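PDB 3PEB: dipeptidase from Streptococcus thermophilus, which probably hydrolyses dipeptides as a manganese-dependent M24B-family peptidase, of which this chain is the N-terminal creatinase/prolidase-type domain. Local coordinates for residues Gln44-Phe58 with Pro84-Ile97. Residues are numbered along the deposited sequence; the frame is centred on the assembly and turned at random. Where two conformers were deposited one is given.
Sequences QMFLFVYENREPALF and PWQKIKAGLASTDI. With EDO (1,2-ethanediol), chain H; EDO (1,2-ethanediol), chain D; EDO (1,2-ethanediol), chain C.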
loop_
_atom_site.group_PDB
_atom_site.type_symbol
_atom_site.label_atom_id
_atom_site.label_comp_id
_atom_site.label_asym_id
_atom_site.label_seq_id
_atom_site.Cartn_x
_atom_site.Cartn_y
_atom_site.Cartn_z
ATOM N N GLN A 44 6.418 9.805 -0.341
ATOM C CA GLN A 44 5.929 8.422 -0.323
ATOM C C GLN A 44 4.512 8.297 0.275
ATOM O O GLN A 44 4.218 8.878 1.322
ATOM C CB GLN A 44 6.861 7.539 0.470
ATOM C CG GLN A 44 8.294 7.495 -0.032
ATOM C CD GLN A 44 8.427 7.276 -1.519
ATOM O OE1 GLN A 44 7.740 6.430 -2.103
ATOM N NE2 GLN A 44 9.372 7.988 -2.134
HETATM N N MSE A 45 3.652 7.549 -0.418
HETATM C CA MSE A 45 2.368 7.068 0.109
HETATM C C MSE A 45 2.206 5.645 -0.388
HETATM O O MSE A 45 2.373 5.387 -1.577
HETATM C CB MSE A 45 1.194 7.895 -0.396
HETATM C CG MSE A 45 -0.134 7.375 0.084
HETATM SE SE MSE A 45 -1.726 8.401 -0.337
HETATM C CE MSE A 45 -1.754 8.129 -2.280
ATOM N N PHE A 46 1.860 4.743 0.524
ATOM C CA PHE A 46 1.554 3.349 0.185
ATOM C C PHE A 46 0.402 2.867 1.060
ATOM O O PHE A 46 0.412 3.082 2.271
ATOM C CB PHE A 46 2.734 2.426 0.451
ATOM C CG PHE A 46 3.946 2.718 -0.378
ATOM C CD1 PHE A 46 3.976 2.429 -1.719
ATOM C CD2 PHE A 46 5.081 3.283 0.205
ATOM C CE1 PHE A 46 5.125 2.706 -2.489
ATOM C CE2 PHE A 46 6.233 3.551 -0.558
ATOM C CZ PHE A 46 6.225 3.277 -1.910
ATOM N N LEU A 47 -0.566 2.198 0.432
ATOM C CA LEU A 47 -1.596 1.480 1.160
ATOM C C LEU A 47 -1.217 0.014 1.140
ATOM O O LEU A 47 -1.088 -0.603 0.065
ATOM C CB LEU A 47 -2.962 1.702 0.526
ATOM C CG LEU A 47 -4.134 0.866 1.070
ATOM C CD1 LEU A 47 -4.524 1.388 2.453
ATOM C CD2 LEU A 47 -5.311 0.925 0.067
ATOM N N PHE A 48 -1.075 -0.540 2.334
ATOM C CA PHE A 48 -0.686 -1.946 2.520
ATOM C C PHE A 48 -1.935 -2.761 2.827
ATOM O O PHE A 48 -2.502 -2.651 3.916
ATOM C CB PHE A 48 0.350 -2.048 3.658
ATOM C CG PHE A 48 1.610 -1.307 3.384
ATOM C CD1 PHE A 48 2.552 -1.831 2.518
ATOM C CD2 PHE A 48 1.866 -0.062 3.982
ATOM C CE1 PHE A 48 3.735 -1.136 2.221
ATOM C CE2 PHE A 48 3.047 0.651 3.688
ATOM C CZ PHE A 48 3.985 0.137 2.841
ATOM N N VAL A 49 -2.408 -3.528 1.835
ATOM C CA VAL A 49 -3.567 -4.356 1.987
ATOM C C VAL A 49 -3.108 -5.796 2.198
ATOM O O VAL A 49 -2.798 -6.519 1.255
ATOM C CB VAL A 49 -4.571 -4.263 0.788
ATOM C CG1 VAL A 49 -5.853 -5.036 1.148
ATOM C CG2 VAL A 49 -4.889 -2.790 0.448
ATOM N N TYR A 50 -3.036 -6.187 3.456
ATOM C CA TYR A 50 -2.730 -7.563 3.813
ATOM C C TYR A 50 -3.858 -8.541 3.513
ATOM O O TYR A 50 -5.054 -8.218 3.612
ATOM C CB TYR A 50 -2.359 -7.664 5.273
ATOM C CG TYR A 50 -0.999 -7.091 5.624
ATOM C CD1 TYR A 50 0.170 -7.826 5.412
ATOM C CD2 TYR A 50 -0.878 -5.815 6.174
ATOM C CE1 TYR A 50 1.402 -7.323 5.737
ATOM C CE2 TYR A 50 0.346 -5.301 6.525
ATOM C CZ TYR A 50 1.496 -6.046 6.282
ATOM O OH TYR A 50 2.715 -5.564 6.650
ATOM N N GLU A 51 -3.461 -9.766 3.191
ATOM C CA GLU A 51 -4.389 -10.836 2.902
ATOM C C GLU A 51 -5.213 -11.202 4.158
ATOM O O GLU A 51 -6.433 -11.408 4.061
ATOM C CB GLU A 51 -3.609 -12.047 2.430
ATOM C CG GLU A 51 -4.438 -13.268 2.090
ATOM C CD GLU A 51 -3.605 -14.525 1.937
ATOM O OE1 GLU A 51 -2.456 -14.592 2.419
ATOM O OE2 GLU A 51 -4.123 -15.476 1.360
ATOM N N ASN A 52 -4.543 -11.288 5.317
ATOM C CA ASN A 52 -5.206 -11.729 6.558
ATOM C C ASN A 52 -4.807 -10.883 7.772
ATOM O O ASN A 52 -4.660 -11.410 8.854
ATOM C CB ASN A 52 -4.949 -13.220 6.831
ATOM C CG ASN A 52 -5.897 -13.807 7.854
ATOM O OD1 ASN A 52 -7.111 -13.604 7.766
ATOM N ND2 ASN A 52 -5.372 -14.601 8.808
ATOM N N ARG A 53 -4.650 -9.571 7.568
ATOM C CA ARG A 53 -4.496 -8.599 8.642
ATOM C C ARG A 53 -5.226 -7.334 8.186
ATOM O O ARG A 53 -5.490 -7.173 7.001
ATOM C CB ARG A 53 -3.027 -8.192 8.854
ATOM C CG ARG A 53 -2.028 -9.284 9.113
ATOM C CD ARG A 53 -0.601 -8.792 8.966
ATOM N NE ARG A 53 0.367 -9.840 9.285
ATOM C CZ ARG A 53 0.947 -10.018 10.468
ATOM N NH1 ARG A 53 0.699 -9.200 11.478
ATOM N NH2 ARG A 53 1.799 -11.015 10.629
ATOM N N GLU A 54 -5.504 -6.438 9.123
ATOM C CA GLU A 54 -6.058 -5.144 8.753
ATOM C C GLU A 54 -5.051 -4.380 7.888
ATOM O O GLU A 54 -3.834 -4.565 8.001
ATOM C CB GLU A 54 -6.483 -4.327 9.971
ATOM C CG GLU A 54 -5.360 -3.872 10.879
ATOM C CD GLU A 54 -5.853 -3.006 12.017
ATOM O OE1 GLU A 54 -5.094 -2.822 12.979
ATOM O OE2 GLU A 54 -6.991 -2.491 11.944
ATOM N N PRO A 55 -5.559 -3.545 7.002
ATOM C CA PRO A 55 -4.634 -2.742 6.209
ATOM C C PRO A 55 -3.931 -1.649 7.052
ATOM O O PRO A 55 -4.331 -1.396 8.192
ATOM C CB PRO A 55 -5.552 -2.072 5.171
ATOM C CG PRO A 55 -6.885 -2.541 5.392
ATOM C CD PRO A 55 -6.973 -3.240 6.693
ATOM N N ALA A 56 -2.907 -1.016 6.465
ATOM C CA ALA A 56 -2.304 0.197 7.005
ATOM C C ALA A 56 -1.971 1.131 5.862
ATOM O O ALA A 56 -1.556 0.692 4.785
ATOM C CB ALA A 56 -1.029 -0.145 7.803
ATOM N N LEU A 57 -2.114 2.429 6.117
ATOM C CA LEU A 57 -1.747 3.459 5.149
ATOM C C LEU A 57 -0.565 4.232 5.696
ATOM O O LEU A 57 -0.575 4.652 6.848
ATOM C CB LEU A 57 -2.903 4.443 4.921
ATOM C CG LEU A 57 -2.655 5.623 3.942
ATOM C CD1 LEU A 57 -2.480 5.164 2.509
ATOM C CD2 LEU A 57 -3.802 6.655 4.055
ATOM N N PHE A 58 0.445 4.412 4.832
ATOM C CA PHE A 58 1.614 5.185 5.108
ATOM C C PHE A 58 1.583 6.418 4.210
ATOM O O PHE A 58 1.369 6.303 3.007
ATOM C CB PHE A 58 2.878 4.367 4.801
ATOM C CG PHE A 58 4.158 5.099 5.071
ATOM C CD1 PHE A 58 4.619 5.254 6.373
ATOM C CD2 PHE A 58 4.908 5.646 4.025
ATOM C CE1 PHE A 58 5.799 5.916 6.644
ATOM C CE2 PHE A 58 6.079 6.299 4.276
ATOM C CZ PHE A 58 6.549 6.445 5.592
ATOM N N PRO A 84 11.832 7.358 4.817
ATOM C CA PRO A 84 10.511 6.733 4.774
ATOM C C PRO A 84 10.569 5.192 4.729
ATOM O O PRO A 84 9.726 4.534 5.314
ATOM C CB PRO A 84 9.888 7.295 3.499
ATOM C CG PRO A 84 11.058 7.698 2.630
ATOM C CD PRO A 84 12.117 8.154 3.605
ATOM N N TRP A 85 11.617 4.645 4.123
ATOM C CA TRP A 85 11.794 3.183 4.028
ATOM C C TRP A 85 12.053 2.608 5.408
ATOM O O TRP A 85 11.499 1.567 5.763
ATOM C CB TRP A 85 12.943 2.841 3.050
ATOM C CG TRP A 85 12.825 3.646 1.789
ATOM C CD1 TRP A 85 13.610 4.682 1.408
ATOM C CD2 TRP A 85 11.774 3.553 0.806
ATOM N NE1 TRP A 85 13.147 5.224 0.226
ATOM C CE2 TRP A 85 12.026 4.551 -0.169
ATOM C CE3 TRP A 85 10.679 2.708 0.637
ATOM C CZ2 TRP A 85 11.199 4.728 -1.302
ATOM C CZ3 TRP A 85 9.846 2.890 -0.467
ATOM C CH2 TRP A 85 10.123 3.895 -1.425
ATOM N N GLN A 86 12.896 3.285 6.199
ATOM C CA GLN A 86 13.110 2.885 7.578
ATOM C C GLN A 86 11.818 2.992 8.395
ATOM O O GLN A 86 11.505 2.125 9.201
ATOM C CB GLN A 86 14.215 3.729 8.212
ATOM C CG GLN A 86 15.600 3.490 7.578
ATOM C CD GLN A 86 16.741 4.173 8.341
ATOM O OE1 GLN A 86 16.625 5.331 8.778
ATOM N NE2 GLN A 86 17.850 3.459 8.499
ATOM N N LYS A 87 11.066 4.062 8.194
ATOM C CA LYS A 87 9.789 4.221 8.926
ATOM C C LYS A 87 8.777 3.126 8.592
ATOM O O LYS A 87 8.125 2.570 9.490
ATOM C CB LYS A 87 9.183 5.580 8.627
ATOM C CG LYS A 87 8.203 6.031 9.676
ATOM C CD LYS A 87 8.939 6.596 10.914
ATOM C CE LYS A 87 7.938 6.918 12.035
ATOM N NZ LYS A 87 7.331 8.286 11.902
ATOM N N ILE A 88 8.648 2.801 7.306
ATOM C CA ILE A 88 7.758 1.694 6.901
ATOM C C ILE A 88 8.157 0.390 7.588
ATOM O O ILE A 88 7.322 -0.302 8.201
ATOM C CB ILE A 88 7.735 1.522 5.374
ATOM C CG1 ILE A 88 7.065 2.723 4.701
ATOM C CG2 ILE A 88 7.010 0.235 4.980
ATOM C CD1 ILE A 88 7.385 2.856 3.180
ATOM N N LYS A 89 9.449 0.062 7.506
ATOM C CA LYS A 89 9.979 -1.150 8.089
ATOM C C LYS A 89 9.718 -1.203 9.584
ATOM O O LYS A 89 9.413 -2.260 10.093
ATOM C CB LYS A 89 11.490 -1.228 7.868
ATOM C CG LYS A 89 12.185 -2.468 8.416
ATOM C CD LYS A 89 11.846 -3.684 7.615
ATOM C CE LYS A 89 12.700 -4.894 8.029
ATOM N NZ LYS A 89 12.458 -5.990 7.020
ATOM N N ALA A 90 9.905 -0.082 10.285
ATOM C CA ALA A 90 9.708 -0.024 11.724
ATOM C C ALA A 90 8.218 -0.095 12.087
ATOM O O ALA A 90 7.856 -0.616 13.149
ATOM C CB ALA A 90 10.353 1.257 12.310
ATOM N N GLY A 91 7.352 0.394 11.206
ATOM C CA GLY A 91 5.914 0.437 11.504
ATOM C C GLY A 91 5.108 -0.812 11.158
ATOM O O GLY A 91 4.064 -1.061 11.767
ATOM N N LEU A 92 5.579 -1.603 10.204
ATOM C CA LEU A 92 4.848 -2.788 9.794
ATOM C C LEU A 92 5.415 -4.008 10.514
ATOM O O LEU A 92 6.604 -4.270 10.441
ATOM C CB LEU A 92 4.950 -2.986 8.291
ATOM C CG LEU A 92 4.366 -1.911 7.374
ATOM C CD1 LEU A 92 4.639 -2.306 5.913
ATOM C CD2 LEU A 92 2.843 -1.695 7.630
ATOM N N ALA A 93 4.560 -4.793 11.146
ATOM C CA ALA A 93 4.990 -6.058 11.771
ATOM C C ALA A 93 5.457 -7.088 10.761
ATOM O O ALA A 93 6.424 -7.842 11.005
ATOM C CB ALA A 93 3.863 -6.649 12.603
ATOM N N SER A 94 4.793 -7.138 9.615
ATOM C CA SER A 94 5.082 -8.187 8.687
ATOM C C SER A 94 5.666 -7.621 7.386
ATOM O O SER A 94 4.968 -6.949 6.634
ATOM C CB SER A 94 3.826 -8.963 8.389
ATOM O OG SER A 94 4.101 -9.983 7.460
ATOM N N THR A 95 6.930 -7.939 7.134
ATOM C CA THR A 95 7.582 -7.560 5.888
ATOM C C THR A 95 8.221 -8.749 5.163
ATOM O O THR A 95 8.853 -8.561 4.145
ATOM C CB THR A 95 8.630 -6.482 6.147
ATOM O OG1 THR A 95 9.610 -6.981 7.062
ATOM C CG2 THR A 95 7.973 -5.207 6.718
ATOM N N ASP A 96 8.055 -9.961 5.687
ATOM C CA ASP A 96 8.508 -11.168 5.001
ATOM C C ASP A 96 7.287 -11.887 4.440
ATOM O O ASP A 96 6.565 -12.597 5.155
ATOM C CB ASP A 96 9.293 -12.080 5.942
ATOM C CG ASP A 96 10.633 -11.489 6.330
ATOM O OD1 ASP A 96 11.674 -12.075 5.957
ATOM O OD2 ASP A 96 10.645 -10.432 6.996
ATOM N N ILE A 97 7.037 -11.659 3.157
ATOM C CA ILE A 97 5.849 -12.154 2.478
ATOM C C ILE A 97 6.342 -12.725 1.178
ATOM O O ILE A 97 6.891 -11.990 0.370
ATOM C CB ILE A 97 4.860 -11.014 2.221
ATOM C CG1 ILE A 97 4.417 -10.374 3.539
ATOM C CG2 ILE A 97 3.635 -11.478 1.438
ATOM C CD1 ILE A 97 4.418 -8.930 3.456
HETATM C C1 EDO H . 9.916 -6.401 10.134
HETATM O O1 EDO H . 9.168 -7.606 9.937
HETATM C C2 EDO H . 8.955 -5.227 10.069
HETATM O O2 EDO H . 9.014 -4.391 11.239
HETATM C C1 EDO D . 3.890 -10.914 14.479
HETATM O O1 EDO D . 3.291 -11.273 13.225
HETATM C C2 EDO D . 3.178 -9.676 15.009
HETATM O O2 EDO D . 2.080 -9.385 14.139
HETATM C C1 EDO C . 0.698 0.572 11.095
HETATM O O1 EDO C . 0.833 -0.815 11.433
HETATM C C2 EDO C . 0.890 1.447 12.327
HETATM O O2 EDO C . 2.227 1.256 12.794
HETATM O O HOH W 1 2.414 -5.592 9.292
#
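Leu92 CD1 sits over the centre of the Phe48 ring, 3.8 Å from CD1 to the ring centroid, and Ile88 CG1 lies over the centre of the Phe58 ring in the same CH-pi fashion. The edge of Phe58 meets Lys87 CG, 3.9 Å from Phe58 CE1, while the amine of that lysine turns off to Gly77. Ile88 divides its branches among three rings: chi1 of -67° leaves CG2 anti to the backbone N, against Phe48 CZ (3.7 Å), and CG1 over Phe58, with CD1 against Phe46. Phe46 and Trp85 meet rim to rim, their planes at 47°, and the Gln44 amide touches the indole at CH2.

At the other end, Arg53 CD lies over one face of Tyr50 and Ser94 CB over one face of the Arg53 guanidinium, both toward the rim. At the guanidinium edge, NH1 and NH2 each give a nearly straight hydrogen bond to a 1,2-ethanediol, probably from the crystallisation liquor. Tyr50 OH donates to Ser94 O (2.6 Å) in the carbonyl plane, on a lone pair, and accepts from a water (2.7 Å to OH) that in turn takes the Ser94 N-H.

Helix 84-91 thus packs through apolar groups on the hairpin of strands 46-50 and 56-60, within the mixed sheet of this alpha/beta domain, whereas the tyrosine hydroxyl holds Ser94 through its carbonyl directly and its N-H by way of the water, which would restrain the loop after the helix.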